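Local coordinates for invasion-associated protein (Mycobacterium tuberculosis, PDB 4LJ1) that probably binds peptidoglycan in the mycobacterial cell wall through an NlpC/p60 domain that has lost its catalytic function, at residues D86-G91 / M124-R130; Q18-F23 / L108-V114; Y56-L61 / V129-G133. All blocks are in the same frame, centred on the assembly; numbering follows the deposited sequence.

Overall arrangement
Three contacts join distant parts of this chain, all within its NlpC/p60 domain. Each pairs an earlier segment with a later one: in chain order come 18-23, 56-61, 86-91, 108-114, 124-130 and 129-133. Interactions 1 and 3 share strand 128-130 and touch through Leu87 and Val131, their centres about 15 Å apart. Interaction 2 lies on the other side of the chain's centre from both, its centre about 19 Å and 20 Å from theirs, yet reaches the same four-stranded sheet as interaction 1. Together they tie the N-terminal helical part and the last strand to that sheet.

Interaction 1: D86-G91 / M124-R130; sequences DLIFYG and MTPYLVR
Strand 87-90 and the short strand 128-130 run antiparallel, their axes 4.9 Å apart at closest approach, with Leu87 and Val129 a hydrogen-bonded pair. Leu87 N gives a nearly straight bond to Val129 O at 2.8 Å, and Val129 N returns one to Leu87 O. At the start of this pairing Arg130 grips Asp86 side-on: NE bonds OD1 at 2.9 Å and NH2 bonds OD2 at the same length, each oxygen using its syn lone pair. The carboxylate and guanidinium planes are only 18° apart. Arg83 N on OD2 and Gln81 O on NH2 add second partners, so both charged groups are fixed in rotation as well as position.

Strand 87-90 is an outer strand of the four-stranded antiparallel sheet of the NlpC/p60 fold, and strand 128-130 bridges it to strand 75-77. Between Leu87 and Tyr90 the register shifts by two, and residues 125-127 bow out, while Met124 pairs with Tyr90. Water 1 sits inside this bow, accepting from Phe89 N and lying 2.8 Å from Tyr127 O. Farther along, Thr125 N reaches Phe89 O from above the carbonyl plane, while Thr125 OG1 donates in plane to Gly91 O at 2.8 Å.

The apolar groups divide between two faces. Phe89 brings ring atom CE1 within 3.5 Å of Val129 CG2, the methyl that lies beside its own backbone N, and Tyr71 meets the Phe89 ring edge-to-face. On the other face Ile88 and Leu128 lie side by side, CG1 against CD2 at 3.6 Å, and the Met124 side chain crosses Ile88 at a slant, its CG near Ile88 CG2.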
ATOM      1  N   ASP A  86      -2.085  -6.306   5.492  1.00  8.52           N
ATOM      2  CA  ASP A  86      -2.844  -5.141   5.915  1.00  7.64           C
ATOM      3  C   ASP A  86      -2.151  -3.883   5.356  1.00  7.35           C
ATOM      4  O   ASP A  86      -0.952  -3.879   5.136  1.00  8.08           O
ATOM      5  CB  ASP A  86      -2.897  -5.061   7.439  1.00  8.00           C
ATOM      6  CG  ASP A  86      -3.763  -6.125   8.090  1.00  8.94           C
ATOM      7  OD1 ASP A  86      -4.551  -6.809   7.380  1.00  9.98           O
ATOM      8  OD2 ASP A  86      -3.702  -6.244   9.337  1.00  9.82           O
ATOM      9  N   LEU A  87      -2.931  -2.831   5.192  1.00  7.32           N
ATOM     10  CA  LEU A  87      -2.418  -1.536   4.723  1.00  7.05           C
ATOM     11  C   LEU A  87      -2.175  -0.599   5.899  1.00  6.75           C
ATOM     12  O   LEU A  87      -3.016  -0.480   6.801  1.00  7.17           O
ATOM     13  CB  LEU A  87      -3.443  -0.917   3.777  1.00  7.15           C
ATOM     14  CG  LEU A  87      -3.749  -1.684   2.485  1.00  8.33           C
ATOM     15  CD1 LEU A  87      -4.825  -0.948   1.701  1.00  9.64           C
ATOM     16  CD2 LEU A  87      -2.480  -1.861   1.662  1.00  9.82           C
ATOM     17  N   ILE A  88      -1.012   0.031   5.880  1.00  6.85           N
ATOM     18  CA  ILE A  88      -0.596   1.058   6.828  1.00  6.77           C
ATOM     19  C   ILE A  88      -0.803   2.416   6.169  1.00  6.08           C
ATOM     20  O   ILE A  88      -0.504   2.574   4.982  1.00  7.44           O
ATOM     21  CB  ILE A  88       0.887   0.853   7.190  1.00  7.54           C
ATOM     22  CG1 ILE A  88       1.084  -0.439   7.987  1.00  8.83           C
ATOM     23  CG2 ILE A  88       1.433   2.056   7.977  1.00  9.64           C
ATOM     24  CD1 ILE A  88       2.519  -0.913   8.036  1.00 12.44           C
ATOM     25  N   PHE A  89      -1.275   3.383   6.929  1.00  6.28           N
ATOM     26  CA  PHE A  89      -1.503   4.730   6.420  1.00  6.90           C
ATOM     27  C   PHE A  89      -0.747   5.767   7.218  1.00  7.08           C
ATOM     28  O   PHE A  89      -0.426   5.566   8.404  1.00  7.73           O
ATOM     29  CB  PHE A  89      -2.996   5.058   6.423  1.00  7.59           C
ATOM     30  CG  PHE A  89      -3.803   4.186   5.513  1.00  7.20           C
ATOM     31  CD1 PHE A  89      -4.230   2.948   5.918  1.00  8.58           C
ATOM     32  CD2 PHE A  89      -4.113   4.612   4.241  1.00  8.06           C
ATOM     33  CE1 PHE A  89      -4.950   2.124   5.066  1.00  9.45           C
ATOM     34  CE2 PHE A  89      -4.841   3.803   3.386  1.00  9.37           C
ATOM     35  CZ  PHE A  89      -5.251   2.554   3.797  1.00 10.03           C
ATOM     36  N   TYR A  90      -0.512   6.895   6.559  1.00  7.23           N
ATOM     37  CA  TYR A  90       0.008   8.098   7.174  1.00  7.76           C
ATOM     38  C   TYR A  90      -0.960   9.244   6.952  1.00  7.81           C
ATOM     39  O   TYR A  90      -1.634   9.327   5.927  1.00  8.81           O
ATOM     40  CB  TYR A  90       1.434   8.423   6.619  1.00  8.26           C
ATOM     41  CG  TYR A  90       2.405   7.354   7.053  1.00  8.62           C
ATOM     42  CD1 TYR A  90       3.047   7.441   8.274  1.00  8.76           C
ATOM     43  CD2 TYR A  90       2.562   6.181   6.336  1.00  8.53           C
ATOM     44  CE1 TYR A  90       3.871   6.420   8.733  1.00  9.38           C
ATOM     45  CE2 TYR A  90       3.393   5.166   6.787  1.00  9.72           C
ATOM     46  CZ  TYR A  90       4.017   5.280   8.006  1.00  9.22           C
ATOM     47  OH  TYR A  90       4.796   4.259   8.497  1.00 11.04           O
ATOM     48  N   GLY A  91      -0.976  10.167   7.909  1.00  8.56           N
ATOM     49  CA  GLY A  91      -1.799  11.359   7.856  1.00 10.19           C
ATOM     50  C   GLY A  91      -3.139  11.215   8.532  1.00 10.19           C
ATOM     51  O   GLY A  91      -3.601  10.108   8.798  1.00 10.61           O
ATOM     52  N   MET A 124       1.828   7.972  11.616  1.00  9.21           N
ATOM     53  CA  MET A 124       1.020   6.832  11.233  1.00  9.46           C
ATOM     54  C   MET A 124      -0.412   7.012  11.704  1.00  9.06           C
ATOM     55  O   MET A 124      -0.672   7.441  12.847  1.00 10.81           O
ATOM     56  CB  MET A 124       1.643   5.555  11.799  1.00 10.25           C
ATOM     57  CG  MET A 124       0.969   4.275  11.340  1.00 11.35           C
ATOM     58  SD  MET A 124       1.780   2.823  12.002  1.00 15.59           S
ATOM     59  CE  MET A 124       0.347   1.787  12.279  1.00 19.51           C
ATOM     60  N   THR A 125      -1.350   6.682  10.840  1.00  9.77           N
ATOM     61  CA  THR A 125      -2.753   6.724  11.143  1.00 11.11           C
ATOM     62  C   THR A 125      -3.051   5.618  12.176  1.00 11.58           C
ATOM     63  O   THR A 125      -2.411   4.572  12.140  1.00 11.60           O
ATOM     64  CB  THR A 125      -3.510   6.541   9.809  1.00 10.89           C
ATOM     65  OG1 THR A 125      -2.954   7.371   8.760  1.00 11.39           O
ATOM     66  CG2 THR A 125      -4.965   6.824   9.952  1.00 13.55           C
ATOM     67  N   PRO A 126      -3.984   5.831  13.129  1.00 12.55           N
ATOM     68  CA  PRO A 126      -4.139   4.879  14.246  1.00 13.39           C
ATOM     69  C   PRO A 126      -4.621   3.465  13.933  1.00 11.81           C
ATOM     70  O   PRO A 126      -4.530   2.596  14.791  1.00 12.97           O
ATOM     71  CB  PRO A 126      -5.147   5.564  15.175  1.00 17.26           C
ATOM     72  CG  PRO A 126      -5.483   6.859  14.583  1.00 19.30           C
ATOM     73  CD  PRO A 126      -4.644   7.121  13.391  1.00 14.59           C
ATOM     74  N   TYR A 127      -5.236   3.279  12.777  1.00 10.43           N
ATOM     75  CA  TYR A 127      -5.698   1.972  12.337  1.00  8.86           C
ATOM     76  C   TYR A 127      -5.010   1.592  11.043  1.00  8.34           C
ATOM     77  O   TYR A 127      -4.723   2.455  10.196  1.00  9.23           O
ATOM     78  CB  TYR A 127      -7.190   2.017  12.073  1.00  9.81           C
ATOM     79  CG  TYR A 127      -8.063   2.180  13.271  1.00 10.46           C
ATOM     80  CD1 TYR A 127      -8.301   1.102  14.119  1.00 11.59           C
ATOM     81  CD2 TYR A 127      -8.690   3.375  13.546  1.00 14.58           C
ATOM     82  CE1 TYR A 127      -9.155   1.207  15.205  1.00 13.12           C
ATOM     83  CE2 TYR A 127      -9.542   3.492  14.638  1.00 18.99           C
ATOM     84  CZ  TYR A 127      -9.740   2.404  15.472  1.00 17.35           C
ATOM     85  OH  TYR A 127     -10.555   2.523  16.555  1.00 23.95           O
ATOM     86  N   LEU A 128      -4.756   0.288  10.861  1.00  8.22           N
ATOM     87  CA  LEU A 128      -4.467  -0.316   9.572  1.00  7.69           C
ATOM     88  C   LEU A 128      -5.795  -0.674   8.911  1.00  7.81           C
ATOM     89  O   LEU A 128      -6.858  -0.670   9.564  1.00  8.63           O
ATOM     90  CB  LEU A 128      -3.578  -1.551   9.728  1.00  8.45           C
ATOM     91  CG  LEU A 128      -2.122  -1.364  10.192  1.00  9.43           C
ATOM     92  CD1 LEU A 128      -2.059  -1.127  11.704  1.00 12.35           C
ATOM     93  CD2 LEU A 128      -1.250  -2.550   9.781  1.00 10.87           C
ATOM     94  N   VAL A 129      -5.730  -1.048   7.634  1.00  7.44           N
ATOM     95  CA  VAL A 129      -6.908  -1.557   6.938  1.00  7.82           C
ATOM     96  C   VAL A 129      -6.655  -2.980   6.495  1.00  8.38           C
ATOM     97  O   VAL A 129      -5.625  -3.290   5.906  1.00  9.01           O
ATOM     98  CB  VAL A 129      -7.276  -0.701   5.716  1.00  9.33           C
ATOM     99  CG1 VAL A 129      -8.199  -1.447   4.742  1.00 10.54           C
ATOM    100  CG2 VAL A 129      -7.874   0.612   6.187  1.00 11.09           C
ATOM    101  N   ARG A 130      -7.625  -3.853   6.750  1.00  9.04           N
ATOM    102  CA  ARG A 130      -7.615  -5.200   6.230  1.00 10.72           C
ATOM    103  C   ARG A 130      -8.501  -5.275   5.001  1.00 10.24           C
ATOM    104  O   ARG A 130      -9.699  -5.050   5.064  1.00 12.03           O
ATOM    105  CB  ARG A 130      -8.105  -6.202   7.262  1.00 13.13           C
ATOM    106  CG  ARG A 130      -7.962  -7.640   6.757  1.00 14.83           C
ATOM    107  CD  ARG A 130      -7.756  -8.635   7.855  1.00 14.47           C
ATOM    108  NE  ARG A 130      -6.642  -8.259   8.690  1.00 11.24           N
ATOM    109  CZ  ARG A 130      -6.574  -8.479   9.991  1.00 12.21           C
ATOM    110  NH1 ARG A 130      -7.526  -9.155  10.637  1.00 16.61           N
ATOM    111  NH2 ARG A 130      -5.505  -8.054  10.635  1.00 12.30           N
TER
HETATM  112  O   HOH W   1      -2.017   2.790   9.679  1.00 10.81           O

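Interaction 2: Q18-F23 / L108-V114; sequences QRGVPF and LEVGDVV
With chi1 at 176°, the ring of Phe23 swings opposite its backbone N and sets its edge against Val110, whose own CG1 is likewise turned opposite its backbone N. The meeting atoms are Phe23 CD1 and Val110 CG1, 3.8 Å apart, with the methyl in the ring plane and the two side chains at about a right angle. Phe23 CB, meanwhile, rests 3.4 Å from Gly111 O.

Val114 presents a different surface, using its whole branched end. Its CB approaches Gln18 O to 3.2 Å; CG1 lies near the same carbonyl, and CG2 reaches Val21 CB at 4.1 Å. Gln18 O also accepts from Val21 N, closing a type II beta turn from Gln18 to Val21, so Val114 packs directly against the turn. Val113 lays CG1 3.6 Å from Gly20 O.

Three backbone bonds fasten the turn and the segment after it to the later chain. Gly20 N points almost straight at Val114 O (2.9 Å), Val114 N comes back to Val21 O in the carbonyl plane, and Phe23 N meets Asp112 O from above the carbonyl plane, although its N-H...O angle is 179°. Between the last two, Pro22 and Val113 form an isolated backbone bridge.

The loop that follows helix 5-16 is thereby pinned to the beta hairpin formed by strands 106-110 and 114-118 of the antiparallel sheet. Leu51 of helix 48-57 packs on Leu108, Val110 and Val114 alike, while Phe46 and Pro33 touch Gln18 and Val21.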
ATOM      1  N   GLN A  18       8.436  -5.339  -7.508  1.00  8.95           N
ATOM      2  CA  GLN A  18       8.638  -3.967  -7.976  1.00  8.75           C
ATOM      3  C   GLN A  18       9.703  -3.209  -7.180  1.00  8.57           C
ATOM      4  O   GLN A  18       9.889  -2.030  -7.409  1.00  8.74           O
ATOM      5  CB  GLN A  18       7.310  -3.196  -7.952  1.00  8.72           C
ATOM      6  CG  GLN A  18       6.211  -3.889  -8.738  1.00  8.93           C
ATOM      7  CD  GLN A  18       6.613  -4.082 -10.193  1.00  9.35           C
ATOM      8  OE1 GLN A  18       6.930  -3.121 -10.891  1.00 10.08           O
ATOM      9  NE2 GLN A  18       6.693  -5.344 -10.627  1.00 11.42           N
ATOM     10  N   ARG A  19      10.416  -3.882  -6.279  1.00  8.75           N
ATOM     11  CA  ARG A  19      11.480  -3.225  -5.538  1.00  8.78           C
ATOM     12  C   ARG A  19      12.476  -2.576  -6.493  1.00  9.60           C
ATOM     13  O   ARG A  19      12.855  -3.169  -7.508  1.00 10.48           O
ATOM     14  CB  ARG A  19      12.222  -4.219  -4.645  1.00  9.96           C
ATOM     15  CG  ARG A  19      11.457  -4.539  -3.365  1.00  9.83           C
ATOM     16  CD  ARG A  19      12.109  -5.629  -2.563  1.00 12.24           C
ATOM     17  NE  ARG A  19      11.901  -6.940  -3.166  1.00 12.05           N
ATOM     18  CZ  ARG A  19      12.355  -8.063  -2.635  1.00 15.01           C
ATOM     19  NH1 ARG A  19      12.116  -9.231  -3.217  1.00 18.40           N
ATOM     20  NH2 ARG A  19      13.047  -8.045  -1.502  1.00 19.08           N
ATOM     21  N   GLY A  20      12.858  -1.348  -6.182  1.00  8.53           N
ATOM     22  CA  GLY A  20      13.800  -0.577  -6.971  1.00  9.13           C
ATOM     23  C   GLY A  20      13.165   0.262  -8.065  1.00  8.05           C
ATOM     24  O   GLY A  20      13.857   1.073  -8.653  1.00  9.35           O
ATOM     25  N   VAL A  21      11.883   0.066  -8.372  1.00  7.91           N
ATOM     26  CA  VAL A  21      11.222   0.925  -9.348  1.00  7.87           C
ATOM     27  C   VAL A  21      11.148   2.338  -8.790  1.00  7.89           C
ATOM     28  O   VAL A  21      10.799   2.513  -7.626  1.00  7.82           O
ATOM     29  CB  VAL A  21       9.822   0.367  -9.702  1.00  7.54           C
ATOM     30  CG1 VAL A  21       9.029   1.375 -10.515  1.00  8.60           C
ATOM     31  CG2 VAL A  21       9.923  -0.968 -10.447  1.00  8.64           C
ATOM     32  N   PRO A  22      11.495   3.362  -9.585  1.00  8.40           N
ATOM     33  CA  PRO A  22      11.477   4.732  -9.045  1.00  8.00           C
ATOM     34  C   PRO A  22      10.110   5.270  -8.684  1.00  7.33           C
ATOM     35  O   PRO A  22       9.098   4.907  -9.270  1.00  7.19           O
ATOM     36  CB  PRO A  22      12.092   5.583 -10.174  1.00 10.41           C
ATOM     37  CG  PRO A  22      12.625   4.655 -11.157  1.00 14.74           C
ATOM     38  CD  PRO A  22      12.040   3.307 -10.955  1.00  9.87           C
ATOM     39  N   PHE A  23      10.123   6.203  -7.732  1.00  7.47           N
ATOM     40  CA  PHE A  23       8.978   7.061  -7.519  1.00  7.59           C
ATOM     41  C   PHE A  23       8.655   7.846  -8.795  1.00  6.52           C
ATOM     42  O   PHE A  23       9.557   8.378  -9.460  1.00  8.02           O
ATOM     43  CB  PHE A  23       9.259   8.050  -6.376  1.00  8.48           C
ATOM     44  CG  PHE A  23       8.144   9.036  -6.167  1.00  8.53           C
ATOM     45  CD1 PHE A  23       6.978   8.657  -5.524  1.00 10.43           C
ATOM     46  CD2 PHE A  23       8.201  10.300  -6.722  1.00 11.53           C
ATOM     47  CE1 PHE A  23       5.919   9.559  -5.369  1.00 10.92           C
ATOM     48  CE2 PHE A  23       7.151  11.190  -6.569  1.00 12.29           C
ATOM     49  CZ  PHE A  23       6.010  10.810  -5.907  1.00 11.51           C
ATOM     50  N   LEU A 108       6.316  -2.418   2.816  1.00  7.16           N
ATOM     51  CA  LEU A 108       6.697  -2.079   1.453  1.00  7.13           C
ATOM     52  C   LEU A 108       6.106  -0.692   1.163  1.00  6.49           C
ATOM     53  O   LEU A 108       4.897  -0.506   1.250  1.00  7.38           O
ATOM     54  CB  LEU A 108       6.137  -3.116   0.473  1.00  7.39           C
ATOM     55  CG  LEU A 108       6.564  -2.930  -0.976  1.00  8.02           C
ATOM     56  CD1 LEU A 108       8.038  -3.216  -1.170  1.00  9.74           C
ATOM     57  CD2 LEU A 108       5.706  -3.788  -1.907  1.00 10.15           C
ATOM     58  N   GLU A 109       6.985   0.251   0.842  1.00  7.60           N
ATOM     59  CA  GLU A 109       6.616   1.623   0.612  1.00  8.36           C
ATOM     60  C   GLU A 109       7.255   2.153  -0.657  1.00  7.85           C
ATOM     61  O   GLU A 109       8.105   1.506  -1.259  1.00  8.11           O
ATOM     62  CB  GLU A 109       7.047   2.500   1.796  1.00 10.49           C
ATOM     63  CG  GLU A 109       8.549   2.569   1.952  1.00 11.30           C
ATOM     64  CD  GLU A 109       8.983   3.639   2.906  1.00 14.77           C
ATOM     65  OE1 GLU A 109       8.152   4.490   3.289  1.00 18.41           O
ATOM     66  OE2 GLU A 109      10.176   3.691   3.190  1.00 18.47           O
ATOM     67  N   VAL A 110       6.866   3.354  -1.049  1.00  8.59           N
ATOM     68  CA  VAL A 110       7.575   4.072  -2.099  1.00  7.90           C
ATOM     69  C   VAL A 110       8.283   5.246  -1.457  1.00  9.37           C
ATOM     70  O   VAL A 110       7.646   6.167  -0.964  1.00 11.14           O
ATOM     71  CB  VAL A 110       6.657   4.537  -3.244  1.00  8.76           C
ATOM     72  CG1 VAL A 110       7.510   5.107  -4.368  1.00 11.07           C
ATOM     73  CG2 VAL A 110       5.804   3.393  -3.754  1.00 10.17           C
ATOM     74  N   GLY A 111       9.608   5.159  -1.404  1.00  9.93           N
ATOM     75  CA  GLY A 111      10.475   6.284  -1.052  1.00 10.92           C
ATOM     76  C   GLY A 111      10.970   6.915  -2.331  1.00 10.62           C
ATOM     77  O   GLY A 111      10.177   7.232  -3.196  1.00 13.40           O
ATOM     78  N   ASP A 112      12.281   7.064  -2.493  1.00 11.26           N
ATOM     79  CA  ASP A 112      12.801   7.427  -3.809  1.00 10.99           C
ATOM     80  C   ASP A 112      12.593   6.294  -4.830  1.00 10.38           C
ATOM     81  O   ASP A 112      12.505   6.541  -6.034  1.00 10.04           O
ATOM     82  CB  ASP A 112      14.289   7.764  -3.756  1.00 13.94           C
ATOM     83  CG  ASP A 112      14.577   9.020  -2.969  1.00 19.12           C
ATOM     84  OD1 ASP A 112      13.659   9.841  -2.775  1.00 23.52           O
ATOM     85  OD2 ASP A 112      15.731   9.185  -2.549  1.00 24.40           O
ATOM     86  N   VAL A 113      12.538   5.062  -4.320  1.00  9.26           N
ATOM     87  CA  VAL A 113      12.196   3.849  -5.056  1.00  8.76           C
ATOM     88  C   VAL A 113      11.251   3.008  -4.199  1.00  8.34           C
ATOM     89  O   VAL A 113      11.129   3.217  -2.980  1.00  8.60           O
ATOM     90  CB  VAL A 113      13.473   3.021  -5.439  1.00  9.03           C
ATOM     91  CG1 VAL A 113      14.392   3.836  -6.333  1.00 10.26           C
ATOM     92  CG2 VAL A 113      14.212   2.492  -4.212  1.00 11.25           C
ATOM     93  N   VAL A 114      10.600   2.034  -4.816  1.00  7.50           N
ATOM     94  CA  VAL A 114       9.860   1.026  -4.093  1.00  7.79           C
ATOM     95  C   VAL A 114      10.848   0.223  -3.240  1.00  8.03           C
ATOM     96  O   VAL A 114      11.894  -0.239  -3.732  1.00  8.69           O
ATOM     97  CB  VAL A 114       9.162   0.052  -5.082  1.00  7.55           C
ATOM     98  CG1 VAL A 114       8.484  -1.081  -4.320  1.00  8.35           C
ATOM     99  CG2 VAL A 114       8.136   0.792  -5.960  1.00  8.74           C
TER

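Interaction 3: Y56-L61 / V129-G133; sequences YAGAGL and VRVLG
Tyr56 and Val131 overlap alongside each other, pointing opposite ways, an aromatic ring of helix 48-57 meeting a branched side chain that follows Arg130. In the NlpC/p60 fold of this protein the contact joins the helical part of the domain to the last strand and the residues after it, and its core is a CH-pi interaction: Val131 CG1 stands over one face of the tyrosine ring, 4.0 Å from the centroid and 22° off the ring normal.

Val131 is the side chain to follow. Its CB faces the far end of the ring, 3.8 Å from Tyr56 CZ. From there the two methyls diverge. CG1, placed opposite the backbone N by a chi1 of 178°, leans over the ring near Tyr56 CE1 and also presses on Leu61 CD1 at 3.4 Å, tighter than usual for two carbons. CG2 covers the neighbouring part of the ring, 3.9 Å from Tyr56 CZ, and also touches Leu87 of strand 87-90.

Leu132 works from the ring's edge instead, with CG and CD1 beside Tyr56 CE1. Its remaining methyl, CD2, touches both Leu61 CD1 and Ala59 CB, the latter 4.0 Å away. A type I beta turn from Ala57 to Gly60 includes Ala59, and Leu61 follows it. Helix 5-16 adds to the cluster, Ile7 touching Ala59 and Thr8 touching Leu132.

Apolar contact is joined by one polar link at the ring's outer end. Tyr56 OH is hydrogen-bonded to Gly85 O and also receives a bond from water 2, which in turn accepts from Leu132 N at 2.9 Å.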
ATOM      1  N   TYR A  56      -2.584  -5.317  -5.050  1.00  7.84           N
ATOM      2  CA  TYR A  56      -3.890  -5.893  -4.713  1.00  7.99           C
ATOM      3  C   TYR A  56      -4.695  -6.345  -5.928  1.00  8.40           C
ATOM      4  O   TYR A  56      -5.629  -7.135  -5.764  1.00  9.59           O
ATOM      5  CB  TYR A  56      -4.700  -4.990  -3.747  1.00  9.16           C
ATOM      6  CG  TYR A  56      -4.534  -5.482  -2.320  1.00 10.20           C
ATOM      7  CD1 TYR A  56      -5.136  -6.688  -1.944  1.00 10.89           C
ATOM      8  CD2 TYR A  56      -3.746  -4.824  -1.370  1.00  9.84           C
ATOM      9  CE1 TYR A  56      -4.954  -7.216  -0.678  1.00 11.51           C
ATOM     10  CE2 TYR A  56      -3.562  -5.360  -0.086  1.00 10.11           C
ATOM     11  CZ  TYR A  56      -4.177  -6.548   0.249  1.00 10.37           C
ATOM     12  OH  TYR A  56      -3.997  -7.099   1.507  1.00 12.29           O
ATOM     13  N   ALA A  57      -4.345  -5.918  -7.149  1.00  8.69           N
ATOM     14  CA  ALA A  57      -4.956  -6.493  -8.341  1.00  8.85           C
ATOM     15  C   ALA A  57      -4.657  -7.997  -8.395  1.00 10.58           C
ATOM     16  O   ALA A  57      -5.416  -8.738  -9.017  1.00 11.89           O
ATOM     17  CB  ALA A  57      -4.469  -5.773  -9.582  1.00  9.85           C
ATOM     18  N   GLY A  58      -3.611  -8.469  -7.724  1.00 11.78           N
ATOM     19  CA  GLY A  58      -3.338  -9.919  -7.634  1.00 13.02           C
ATOM     20  C   GLY A  58      -4.424 -10.724  -6.949  1.00 13.46           C
ATOM     21  O   GLY A  58      -4.542 -11.937  -7.163  1.00 18.32           O
ATOM     22  N   ALA A  59      -5.224 -10.054  -6.131  1.00 12.53           N
ATOM     23  CA  ALA A  59      -6.369 -10.628  -5.439  1.00 13.90           C
ATOM     24  C   ALA A  59      -7.685 -10.394  -6.196  1.00 13.75           C
ATOM     25  O   ALA A  59      -8.755 -10.705  -5.696  1.00 16.08           O
ATOM     26  CB  ALA A  59      -6.455 -10.060  -4.027  1.00 15.80           C
ATOM     27  N   GLY A  60      -7.591  -9.853  -7.410  1.00 12.48           N
ATOM     28  CA  GLY A  60      -8.772  -9.560  -8.211  1.00 12.72           C
ATOM     29  C   GLY A  60      -9.505  -8.319  -7.749  1.00 12.13           C
ATOM     30  O   GLY A  60     -10.650  -8.110  -8.101  1.00 13.55           O
ATOM     31  N   LEU A  61      -8.831  -7.477  -6.966  1.00 12.11           N
ATOM     32  CA  LEU A  61      -9.436  -6.311  -6.352  1.00 13.22           C
ATOM     33  C   LEU A  61      -8.957  -5.043  -7.035  1.00 11.44           C
ATOM     34  O   LEU A  61      -7.825  -4.941  -7.469  1.00 12.09           O
ATOM     35  CB  LEU A  61      -9.105  -6.266  -4.851  1.00 14.21           C
ATOM     36  CG  LEU A  61      -9.669  -7.397  -4.000  1.00 17.81           C
ATOM     37  CD1 LEU A  61      -9.236  -7.167  -2.564  1.00 19.22           C
ATOM     38  CD2 LEU A  61     -11.184  -7.506  -4.117  1.00 19.83           C
ATOM     39  N   VAL A 129      -5.730  -1.048   7.634  1.00  7.44           N
ATOM     40  CA  VAL A 129      -6.908  -1.557   6.938  1.00  7.82           C
ATOM     41  C   VAL A 129      -6.655  -2.980   6.495  1.00  8.38           C
ATOM     42  O   VAL A 129      -5.625  -3.290   5.906  1.00  9.01           O
ATOM     43  CB  VAL A 129      -7.276  -0.701   5.716  1.00  9.33           C
ATOM     44  CG1 VAL A 129      -8.199  -1.447   4.742  1.00 10.54           C
ATOM     45  CG2 VAL A 129      -7.874   0.612   6.187  1.00 11.09           C
ATOM     46  N   ARG A 130      -7.625  -3.853   6.750  1.00  9.04           N
ATOM     47  CA  ARG A 130      -7.615  -5.200   6.230  1.00 10.72           C
ATOM     48  C   ARG A 130      -8.501  -5.275   5.001  1.00 10.24           C
ATOM     49  O   ARG A 130      -9.699  -5.050   5.064  1.00 12.03           O
ATOM     50  CB  ARG A 130      -8.105  -6.202   7.262  1.00 13.13           C
ATOM     51  CG  ARG A 130      -7.962  -7.640   6.757  1.00 14.83           C
ATOM     52  CD  ARG A 130      -7.756  -8.635   7.855  1.00 14.47           C
ATOM     53  NE  ARG A 130      -6.642  -8.259   8.690  1.00 11.24           N
ATOM     54  CZ  ARG A 130      -6.574  -8.479   9.991  1.00 12.21           C
ATOM     55  NH1 ARG A 130      -7.526  -9.155  10.637  1.00 16.61           N
ATOM     56  NH2 ARG A 130      -5.505  -8.054  10.635  1.00 12.30           N
ATOM     57  N   VAL A 131      -7.903  -5.621   3.880  1.00 12.80           N
ATOM     58  CA  VAL A 131      -8.571  -5.634   2.608  1.00 14.46           C
ATOM     59  C   VAL A 131      -9.272  -6.968   2.366  1.00 15.95           C
ATOM     60  O   VAL A 131     -10.415  -7.002   1.920  1.00 19.95           O
ATOM     61  CB  VAL A 131      -7.524  -5.380   1.502  1.00 15.02           C
ATOM     62  CG1 VAL A 131      -8.150  -5.433   0.131  1.00 17.39           C
ATOM     63  CG2 VAL A 131      -6.840  -4.042   1.733  1.00 17.21           C
ATOM     64  N   LEU A 132      -8.594  -8.061   2.687  1.00 16.79           N
ATOM     65  CA  LEU A 132      -9.125  -9.388   2.385  1.00 19.62           C
ATOM     66  C   LEU A 132      -9.999  -9.933   3.499  1.00 23.94           C
ATOM     67  O   LEU A 132      -9.675  -9.791   4.676  1.00 28.55           O
ATOM     68  CB  LEU A 132      -7.981 -10.350   2.101  1.00 20.52           C
ATOM     69  CG  LEU A 132      -7.204  -9.975   0.840  1.00 25.12           C
ATOM     70  CD1 LEU A 132      -5.944 -10.814   0.687  1.00 31.91           C
ATOM     71  CD2 LEU A 132      -8.083 -10.097  -0.389  1.00 27.42           C
ATOM     72  N   GLY A 133     -11.107 -10.560   3.103  1.00 30.90           N
ATOM     73  CA  GLY A 133     -12.038 -11.167   4.040  1.00 33.88           C
ATOM     74  C   GLY A 133     -13.099 -10.179   4.466  1.00 39.03           C
ATOM     75  O   GLY A 133     -14.273 -10.529   4.536  1.00 42.69           O
TER
HETATM   76  O   HOH W   2      -5.809  -7.639   3.548  1.00 16.88           O